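Local coordinates for mandelate racemase/muconate lactonizing enzyme family protein (Sulfitobacter sp. NAS-14.1, PDB 3T4W) that belongs to the mandelate racemase/muconate lactonizing enzyme family and probably acts, perhaps as a lyase, on a carboxylate substrate by metal-assisted proton abstraction, at residues L94-A99 with L284-E289; A137-R142 with G311-K316; D262-M267 with A291-S296. One frame throughout, in Å; residues are numbered along the deposited sequence.

How the contacts relate
Contacts 1 and 2 are buried and both join the N-terminal side of the molecule to the barrel, whereas contact 3 is only partly buried and lies within the barrel. Contact 1 sets a tyrosine against a lysine and a threonine. Contact 2 is an apolar cluster of two isoleucines and a tryptophan edge, closed by a lysine-to-carbonyl hydrogen bond. Contact 3 is purely van der Waals, built on one valine. Glu314 links the first two: its carboxylate forms a salt bridge with Lys287 and lies near the Tyr96 hydroxyl. Contacts 1 and 3 share helix 287-295 and touch where Leu284 packs on Val293. Contacts 2 and 3 do not touch; their centres are about 25 Å apart.

Contact 1 of 3, residues L94-A99 with L284-E289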
loop_
_atom_site.group_PDB
_atom_site.type_symbol
_atom_site.label_atom_id
_atom_site.label_comp_id
_atom_site.label_asym_id
_atom_site.label_seq_id
_atom_site.Cartn_x
_atom_site.Cartn_y
_atom_site.Cartn_z
ATOM N N LEU A 94 11.972 -16.892 -31.020
ATOM C CA LEU A 94 12.160 -15.894 -32.068
ATOM C C LEU A 94 10.856 -15.573 -32.802
ATOM O O LEU A 94 10.547 -14.409 -33.079
ATOM C CB LEU A 94 13.227 -16.367 -33.059
ATOM C CG LEU A 94 13.533 -15.482 -34.271
ATOM C CD1 LEU A 94 14.080 -14.135 -33.838
ATOM C CD2 LEU A 94 14.507 -16.177 -35.225
ATOM N N MET A 95 10.093 -16.610 -33.120
ATOM C CA MET A 95 8.899 -16.425 -33.929
ATOM C C MET A 95 7.834 -15.731 -33.099
ATOM O O MET A 95 7.070 -14.900 -33.599
ATOM C CB MET A 95 8.410 -17.763 -34.490
ATOM C CG MET A 95 9.245 -18.262 -35.669
ATOM S SD MET A 95 8.615 -19.773 -36.424
ATOM C CE MET A 95 9.158 -20.999 -35.234
ATOM N N TYR A 96 7.809 -16.055 -31.814
ATOM C CA TYR A 96 6.874 -15.413 -30.912
ATOM C C TYR A 96 7.188 -13.926 -30.806
ATOM O O TYR A 96 6.294 -13.082 -30.914
ATOM C CB TYR A 96 6.904 -16.082 -29.546
ATOM C CG TYR A 96 6.177 -15.299 -28.477
ATOM C CD1 TYR A 96 4.869 -15.613 -28.133
ATOM C CD2 TYR A 96 6.804 -14.248 -27.811
ATOM C CE1 TYR A 96 4.201 -14.906 -27.158
ATOM C CE2 TYR A 96 6.144 -13.528 -26.833
ATOM C CZ TYR A 96 4.839 -13.862 -26.511
ATOM O OH TYR A 96 4.167 -13.163 -25.534
ATOM N N ARG A 97 8.461 -13.599 -30.613
ATOM C CA ARG A 97 8.864 -12.199 -30.542
ATOM C C ARG A 97 8.482 -11.416 -31.800
ATOM O O ARG A 97 8.044 -10.275 -31.707
ATOM C CB ARG A 97 10.363 -12.063 -30.254
ATOM C CG ARG A 97 10.763 -12.330 -28.807
ATOM C CD ARG A 97 9.767 -11.740 -27.813
ATOM N NE ARG A 97 9.840 -10.283 -27.711
ATOM C CZ ARG A 97 9.177 -9.558 -26.808
ATOM N NH1 ARG A 97 8.393 -10.152 -25.921
ATOM N NH2 ARG A 97 9.302 -8.239 -26.788
ATOM N N ARG A 98 8.657 -12.030 -32.971
ATOM C CA ARG A 98 8.302 -11.397 -34.248
ATOM C C ARG A 98 6.808 -11.102 -34.342
ATOM O O ARG A 98 6.404 -10.003 -34.715
ATOM C CB ARG A 98 8.681 -12.293 -35.426
ATOM C CG ARG A 98 10.159 -12.390 -35.732
ATOM C CD ARG A 98 10.378 -13.450 -36.800
ATOM N NE ARG A 98 11.776 -13.596 -37.188
ATOM C CZ ARG A 98 12.256 -14.638 -37.864
ATOM N NH1 ARG A 98 11.453 -15.634 -38.212
ATOM N NH2 ARG A 98 13.542 -14.690 -38.183
ATOM N N ALA A 99 5.991 -12.101 -34.021
ATOM C CA ALA A 99 4.540 -11.965 -34.093
ATOM C C ALA A 99 4.007 -10.976 -33.053
ATOM O O ALA A 99 3.222 -10.087 -33.378
ATOM C CB ALA A 99 3.871 -13.331 -33.940
ATOM N N LEU A 284 -7.965 -14.285 -22.016
ATOM C CA LEU A 284 -6.697 -13.583 -21.880
ATOM C C LEU A 284 -5.655 -14.096 -22.866
ATOM O O LEU A 284 -5.738 -15.231 -23.342
ATOM C CB LEU A 284 -6.166 -13.723 -20.449
ATOM C CG LEU A 284 -7.073 -13.155 -19.364
ATOM C CD1 LEU A 284 -6.300 -13.020 -18.053
ATOM C CD2 LEU A 284 -7.668 -11.807 -19.810
ATOM N N THR A 285 -4.659 -13.268 -23.158
ATOM C CA THR A 285 -3.632 -13.662 -24.111
ATOM C C THR A 285 -2.246 -13.155 -23.721
ATOM O O THR A 285 -2.093 -12.011 -23.289
ATOM C CB THR A 285 -3.974 -13.187 -25.545
ATOM O OG1 THR A 285 -2.991 -13.685 -26.464
ATOM C CG2 THR A 285 -4.019 -11.652 -25.618
ATOM N N THR A 286 -1.248 -14.018 -23.892
ATOM C CA THR A 286 0.145 -13.740 -23.515
ATOM C C THR A 286 0.374 -13.614 -22.007
ATOM O O THR A 286 -0.533 -13.278 -21.238
ATOM C CB THR A 286 0.749 -12.499 -24.241
ATOM O OG1 THR A 286 0.490 -11.304 -23.489
ATOM C CG2 THR A 286 0.213 -12.369 -25.676
ATOM N N LYS A 287 1.610 -13.877 -21.600
ATOM C CA LYS A 287 2.005 -13.813 -20.202
ATOM C C LYS A 287 1.907 -12.384 -19.663
ATOM O O LYS A 287 1.858 -12.174 -18.454
ATOM C CB LYS A 287 3.430 -14.346 -20.043
ATOM C CG LYS A 287 4.493 -13.369 -20.505
ATOM C CD LYS A 287 5.707 -14.057 -21.092
ATOM C CE LYS A 287 6.524 -13.053 -21.908
ATOM N NZ LYS A 287 6.766 -13.501 -23.313
ATOM N N ALA A 288 1.887 -11.402 -20.562
ATOM C CA ALA A 288 1.813 -10.001 -20.151
ATOM C C ALA A 288 0.444 -9.655 -19.564
ATOM O O ALA A 288 0.287 -8.642 -18.879
ATOM C CB ALA A 288 2.130 -9.083 -21.320
ATOM N N GLU A 289 -0.545 -10.497 -19.842
ATOM C CA GLU A 289 -1.883 -10.281 -19.317
ATOM C C GLU A 289 -2.146 -11.155 -18.105
ATOM O O GLU A 289 -2.992 -10.831 -17.276
ATOM C CB GLU A 289 -2.942 -10.527 -20.388
ATOM C CG GLU A 289 -3.039 -9.407 -21.405
ATOM C CD GLU A 289 -4.208 -9.583 -22.354
ATOM O OE1 GLU A 289 -5.011 -10.520 -22.151
ATOM O OE2 GLU A 289 -4.328 -8.784 -23.301
#
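Tyr96 reaches from helix 92-101 to the start of helix 287-295 and meets Thr286 and Lys287 with the far end of its ring. Its CG stands anti to the backbone N (chi1 168°), which sends the ring out from the helix toward a backbone that is still distant, Tyr96 CA and Thr286 CA being 10.1 Å apart. The Tyr96 and Thr286 side chains cross at about a right angle, with Tyr96 OH 3.7 Å from Thr286 CB and a little farther from its CG2. Lys287 arrives obliquely instead. Its chain, bent at chi2 and chi4, carries NZ to 3.6 Å from Tyr96 CE2 and 3.4 Å from Tyr96 OH. Lys287 NZ also forms a salt bridge with Glu314, whose other carboxylate oxygen makes a weak hydrogen bond with Tyr96 OH, so one acid serves both sides of the contact. The end of Arg97 lies near the same ammonium group, and both cations make long, weak ion pairs with Glu323 of a neighbouring subunit, which may partly offset their like charge.

Thr286 is the N-cap of the helix: its OG1 accepts from Ala288 N at 3.2 Å and donates to Thr285 O at 2.7 Å, so two hydrogen bonds grip the hydroxyl. With an alanine here, Ala288 N would probably lose its cap, and the Tyr96 hydroxyl would keep only the contact with CB, losing that with CG2. On the helical side, Phe116 and Tyr100 pack against the tyrosine ring. The arrangement is a domain interface of the enolase superfamily, in which a helix of the N-terminal capping domain lies against a loop that leads from a barrel strand, here 278-280, into the following helix.

Contact 2 of 3, residues A137-R142 with G311-K316; sequences ALIGGR and GIWEAK
Ile139 has CG1 between its backbone N and carbonyl carbon (chi1 61°) and its chain extended beyond, an arrangement that spreads two branches toward different residues of helix 312-323. CD1 goes to Ile312, where it lies 3.9 Å from Ile312 CG2, the two side chains crossing at about a right angle. The other branch, Ile139 CG2, comes to the edge of the Trp313 indole, 3.9 Å from Trp313 CZ3; it lies in the ring plane and therefore meets the benzo rim and not a ring face. The isoleucine and tryptophan side chains slide past each other in opposite directions. Ile139 buries far more surface here than any other residue of the contact.

Lys316, one turn beyond Ile312, supplies the polar part. Its chain folds at chi2 and chi3 and brings the ammonium group back to the loop, where Lys316 NZ donates to Ile139 O at 3.0 Å. The bond leaves the carbonyl fairly straight, with a C=O...N angle of 159°. Along the way Lys316 CD passes 4.2 Å from Ile139 CD1, so the same lysine lines the apolar cluster with its methylenes. Ser349 OG is a second partner of NZ. At the next position, the backbone angles of Gly140 would press any CB against Ile139 O, the very atom that the lysine grips.

Trp124 of helix 110-130 packs on both isoleucines and meets the Trp313 ring, while Trp313 NE1 is taken by Glu93. Gly140 also makes backbone hydrogen bonds to a neighbouring subunit. What the contact holds is the link from helix 110-130 to the first strand of the barrel, 146-152, fastened here to helix 312-323 of the barrel's outer layer.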
loop_
_atom_site.group_PDB
_atom_site.type_symbol
_atom_site.label_atom_id
_atom_site.label_comp_id
_atom_site.label_asym_id
_atom_site.label_seq_id
_atom_site.Cartn_x
_atom_site.Cartn_y
_atom_site.Cartn_z
ATOM N N ALA A 137 7.693 -34.486 -23.507
ATOM C CA ALA A 137 9.066 -34.916 -23.285
ATOM C C ALA A 137 10.068 -33.833 -23.683
ATOM O O ALA A 137 11.226 -33.856 -23.259
ATOM C CB ALA A 137 9.347 -36.211 -24.040
ATOM N N LEU A 138 9.619 -32.887 -24.495
ATOM C CA LEU A 138 10.502 -31.841 -24.996
ATOM C C LEU A 138 10.395 -30.596 -24.132
ATOM O O LEU A 138 11.214 -29.687 -24.234
ATOM C CB LEU A 138 10.165 -31.516 -26.458
ATOM C CG LEU A 138 10.199 -32.724 -27.411
ATOM C CD1 LEU A 138 9.693 -32.365 -28.805
ATOM C CD2 LEU A 138 11.600 -33.317 -27.492
ATOM N N ILE A 139 9.388 -30.575 -23.266
ATOM C CA ILE A 139 9.116 -29.414 -22.432
ATOM C C ILE A 139 9.141 -29.723 -20.920
ATOM O O ILE A 139 8.284 -29.273 -20.161
ATOM C CB ILE A 139 7.779 -28.741 -22.844
ATOM C CG1 ILE A 139 6.597 -29.697 -22.672
ATOM C CG2 ILE A 139 7.831 -28.273 -24.301
ATOM C CD1 ILE A 139 5.263 -29.093 -23.111
ATOM N N GLY A 140 10.131 -30.486 -20.473
ATOM C CA GLY A 140 10.290 -30.712 -19.046
ATOM C C GLY A 140 10.111 -32.156 -18.620
ATOM O O GLY A 140 10.606 -32.565 -17.567
ATOM N N GLY A 141 9.393 -32.924 -19.432
ATOM C CA GLY A 141 9.285 -34.354 -19.225
ATOM C C GLY A 141 7.956 -34.780 -18.652
ATOM O O GLY A 141 7.069 -33.961 -18.421
ATOM N N ARG A 142 7.817 -36.077 -18.411
ATOM C CA ARG A 142 6.582 -36.609 -17.855
ATOM C C ARG A 142 6.469 -36.355 -16.352
ATOM O O ARG A 142 6.720 -37.241 -15.534
ATOM C CB ARG A 142 6.469 -38.101 -18.146
ATOM C CG ARG A 142 5.041 -38.604 -18.149
ATOM C CD ARG A 142 5.016 -40.104 -18.305
ATOM N NE ARG A 142 5.849 -40.755 -17.298
ATOM C CZ ARG A 142 6.328 -41.984 -17.423
ATOM N NH1 ARG A 142 6.062 -42.688 -18.517
ATOM N NH2 ARG A 142 7.078 -42.503 -16.460
ATOM N N GLY A 311 0.471 -20.041 -27.662
ATOM C CA GLY A 311 1.008 -21.364 -27.907
ATOM C C GLY A 311 1.397 -22.175 -26.685
ATOM O O GLY A 311 1.146 -21.797 -25.539
ATOM N N ILE A 312 2.018 -23.317 -26.943
ATOM C CA ILE A 312 2.425 -24.216 -25.881
ATOM C C ILE A 312 3.537 -23.594 -25.025
ATOM O O ILE A 312 3.461 -23.596 -23.792
ATOM C CB ILE A 312 2.846 -25.580 -26.463
ATOM C CG1 ILE A 312 1.602 -26.340 -26.926
ATOM C CG2 ILE A 312 3.632 -26.400 -25.445
ATOM C CD1 ILE A 312 1.887 -27.728 -27.454
ATOM N N TRP A 313 4.551 -23.040 -25.687
ATOM C CA TRP A 313 5.704 -22.460 -25.001
ATOM C C TRP A 313 5.279 -21.330 -24.069
ATOM O O TRP A 313 5.658 -21.298 -22.895
ATOM C CB TRP A 313 6.721 -21.955 -26.028
ATOM C CG TRP A 313 8.114 -21.802 -25.513
ATOM C CD1 TRP A 313 8.886 -20.681 -25.563
ATOM C CD2 TRP A 313 8.915 -22.815 -24.885
ATOM N NE1 TRP A 313 10.117 -20.928 -25.001
ATOM C CE2 TRP A 313 10.159 -22.231 -24.579
ATOM C CE3 TRP A 313 8.701 -24.159 -24.562
ATOM C CZ2 TRP A 313 11.186 -22.942 -23.960
ATOM C CZ3 TRP A 313 9.723 -24.865 -23.943
ATOM C CH2 TRP A 313 10.951 -24.253 -23.652
ATOM N N GLU A 314 4.483 -20.408 -24.600
ATOM C CA GLU A 314 3.991 -19.284 -23.821
ATOM C C GLU A 314 3.282 -19.786 -22.570
ATOM O O GLU A 314 3.513 -19.284 -21.473
ATOM C CB GLU A 314 3.042 -18.421 -24.658
ATOM C CG GLU A 314 2.533 -17.159 -23.947
ATOM C CD GLU A 314 3.610 -16.094 -23.812
ATOM O OE1 GLU A 314 4.795 -16.412 -24.039
ATOM O OE2 GLU A 314 3.278 -14.938 -23.491
ATOM N N ALA A 315 2.421 -20.782 -22.746
ATOM C CA ALA A 315 1.659 -21.343 -21.635
ATOM C C ALA A 315 2.570 -22.015 -20.604
ATOM O O ALA A 315 2.239 -22.080 -19.424
ATOM C CB ALA A 315 0.602 -22.313 -22.150
ATOM N N LYS A 316 3.722 -22.508 -21.043
ATOM C CA LYS A 316 4.697 -23.056 -20.107
ATOM C C LYS A 316 5.293 -21.958 -19.232
ATOM O O LYS A 316 5.612 -22.189 -18.064
ATOM C CB LYS A 316 5.809 -23.787 -20.853
ATOM C CG LYS A 316 5.430 -25.186 -21.286
ATOM C CD LYS A 316 5.431 -26.142 -20.102
ATOM C CE LYS A 316 6.803 -26.215 -19.448
ATOM N NZ LYS A 316 6.853 -27.320 -18.456
#

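Contact 3 of 3, residues D262-M267 with A291-S296; sequences DAVEQM and APVLRS
Val264 meets Pro292, Val293 and Ser296 with no flat side chain between them; the guanidinium of Arg295, which has Ala291 O over the centre of one face, stands aside from the valine. The contact therefore rests on methyl groups against a helix. Val264 CG1, anti to the backbone N (chi1 175°), is directed at the backbone, 3.5 Å from Pro292 O and 4.1 Å from Val293 CA. The other methyl lies alongside the apolar side chains, with Val264 CG2 4.3 Å from Val293 CG2 and 4.4 Å from Pro292 CB. The two helices approach closely here, the CA atoms of Val264 and Val293 being 6.1 Å apart.

Pro292 O is held by two donors from Ser296, four residues on: Ser296 N at 3.1 Å and Ser296 OG at 3.0 Å. The hydroxyl thereby turns back toward Pro292. Arg295 NE makes a weak hydrogen bond to Tyr325 of a neighbouring subunit, and Glu265 forms a salt bridge with Arg295 of another. Helices 264-273 and 287-295, joined through strand 278-280, pack here as consecutive outer helices of a beta/alpha barrel.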
loop_
_atom_site.group_PDB
_atom_site.type_symbol
_atom_site.label_atom_id
_atom_site.label_comp_id
_atom_site.label_asym_id
_atom_site.label_seq_id
_atom_site.Cartn_x
_atom_site.Cartn_y
_atom_site.Cartn_z
ATOM N N ASP A 262 -11.760 -7.537 -18.618
ATOM C CA ASP A 262 -11.135 -6.290 -18.846
ATOM C C ASP A 262 -10.943 -5.349 -17.667
ATOM O O ASP A 262 -10.764 -4.191 -17.873
ATOM C CB ASP A 262 -11.833 -5.557 -19.969
ATOM C CG ASP A 262 -13.162 -4.997 -19.569
ATOM O OD1 ASP A 262 -13.747 -5.419 -18.584
ATOM O OD2 ASP A 262 -13.619 -4.160 -20.308
ATOM N N ALA A 263 -10.918 -5.895 -16.472
ATOM C CA ALA A 263 -10.638 -5.185 -15.247
ATOM C C ALA A 263 -9.976 -6.093 -14.186
ATOM O O ALA A 263 -10.641 -6.555 -13.329
ATOM C CB ALA A 263 -11.877 -4.645 -14.742
ATOM N N VAL A 264 -8.673 -6.341 -14.262
ATOM C CA VAL A 264 -7.989 -7.187 -13.289
ATOM C C VAL A 264 -8.298 -6.796 -11.847
ATOM O O VAL A 264 -8.722 -7.624 -11.045
ATOM C CB VAL A 264 -6.457 -7.136 -13.480
ATOM C CG1 VAL A 264 -5.750 -7.923 -12.377
ATOM C CG2 VAL A 264 -6.068 -7.663 -14.857
ATOM N N GLU A 265 -8.082 -5.527 -11.522
ATOM C CA GLU A 265 -8.215 -5.066 -10.143
ATOM C C GLU A 265 -9.619 -5.328 -9.597
ATOM O O GLU A 265 -9.792 -5.646 -8.413
ATOM C CB GLU A 265 -7.839 -3.586 -10.034
ATOM C CG GLU A 265 -6.866 -3.125 -11.129
ATOM C CD GLU A 265 -6.232 -1.757 -10.852
ATOM O OE1 GLU A 265 -5.987 -1.004 -11.830
ATOM O OE2 GLU A 265 -5.973 -1.442 -9.663
ATOM N N GLN A 266 -10.619 -5.229 -10.467
ATOM C CA GLN A 266 -11.979 -5.540 -10.054
ATOM C C GLN A 266 -12.134 -7.025 -9.769
ATOM O O GLN A 266 -12.815 -7.409 -8.818
ATOM C CB GLN A 266 -13.010 -5.075 -11.088
ATOM C CG GLN A 266 -13.165 -3.567 -11.185
ATOM C CD GLN A 266 -13.635 -2.932 -9.881
ATOM O OE1 GLN A 266 -13.032 -1.979 -9.394
ATOM N NE2 GLN A 266 -14.707 -3.465 -9.311
ATOM N N MET A 267 -11.511 -7.874 -10.578
ATOM C CA MET A 267 -11.646 -9.304 -10.327
ATOM C C MET A 267 -11.010 -9.641 -8.983
ATOM O O MET A 267 -11.549 -10.434 -8.220
ATOM C CB MET A 267 -11.059 -10.152 -11.460
ATOM C CG MET A 267 -11.384 -11.649 -11.342
ATOM S SD MET A 267 -10.857 -12.616 -12.780
ATOM C CE MET A 267 -12.124 -12.183 -13.969
ATOM N N ALA A 291 0.318 -11.964 -15.954
ATOM C CA ALA A 291 1.192 -11.476 -14.899
ATOM C C ALA A 291 0.460 -10.586 -13.887
ATOM O O ALA A 291 0.581 -10.800 -12.682
ATOM C CB ALA A 291 2.405 -10.756 -15.489
ATOM N N PRO A 292 -0.291 -9.579 -14.367
ATOM C CA PRO A 292 -1.083 -8.749 -13.449
ATOM C C PRO A 292 -2.209 -9.525 -12.760
ATOM O O PRO A 292 -2.611 -9.168 -11.645
ATOM C CB PRO A 292 -1.655 -7.663 -14.364
ATOM C CG PRO A 292 -0.678 -7.589 -15.492
ATOM C CD PRO A 292 -0.247 -8.999 -15.720
ATOM N N VAL A 293 -2.706 -10.576 -13.404
ATOM C CA VAL A 293 -3.704 -11.430 -12.775
ATOM C C VAL A 293 -3.161 -12.091 -11.506
ATOM O O VAL A 293 -3.833 -12.101 -10.478
ATOM C CB VAL A 293 -4.241 -12.498 -13.744
ATOM C CG1 VAL A 293 -5.043 -13.550 -12.985
ATOM C CG2 VAL A 293 -5.093 -11.837 -14.826
ATOM N N LEU A 294 -1.948 -12.633 -11.573
ATOM C CA LEU A 294 -1.328 -13.228 -10.392
ATOM C C LEU A 294 -0.891 -12.160 -9.396
ATOM O O LEU A 294 -1.095 -12.295 -8.194
ATOM C CB LEU A 294 -0.110 -14.058 -10.782
ATOM C CG LEU A 294 -0.369 -15.248 -11.697
ATOM C CD1 LEU A 294 0.945 -15.713 -12.302
ATOM C CD2 LEU A 294 -1.088 -16.371 -10.944
ATOM N N ARG A 295 -0.276 -11.102 -9.909
ATOM C CA ARG A 295 0.320 -10.087 -9.060
ATOM C C ARG A 295 -0.715 -9.437 -8.143
ATOM O O ARG A 295 -0.428 -9.141 -6.988
ATOM C CB ARG A 295 1.027 -9.029 -9.914
ATOM C CG ARG A 295 2.147 -8.308 -9.188
ATOM C CD ARG A 295 2.834 -7.266 -10.058
ATOM N NE ARG A 295 3.442 -7.838 -11.257
ATOM C CZ ARG A 295 3.134 -7.468 -12.498
ATOM N NH1 ARG A 295 3.744 -8.036 -13.531
ATOM N NH2 ARG A 295 2.221 -6.519 -12.703
ATOM N N SER A 296 -1.927 -9.245 -8.655
ATOM C CA SER A 296 -2.955 -8.478 -7.959
ATOM C C SER A 296 -3.909 -9.349 -7.149
ATOM O O SER A 296 -4.765 -8.831 -6.429
ATOM C CB SER A 296 -3.776 -7.685 -8.971
ATOM O OG SER A 296 -4.742 -8.532 -9.570
#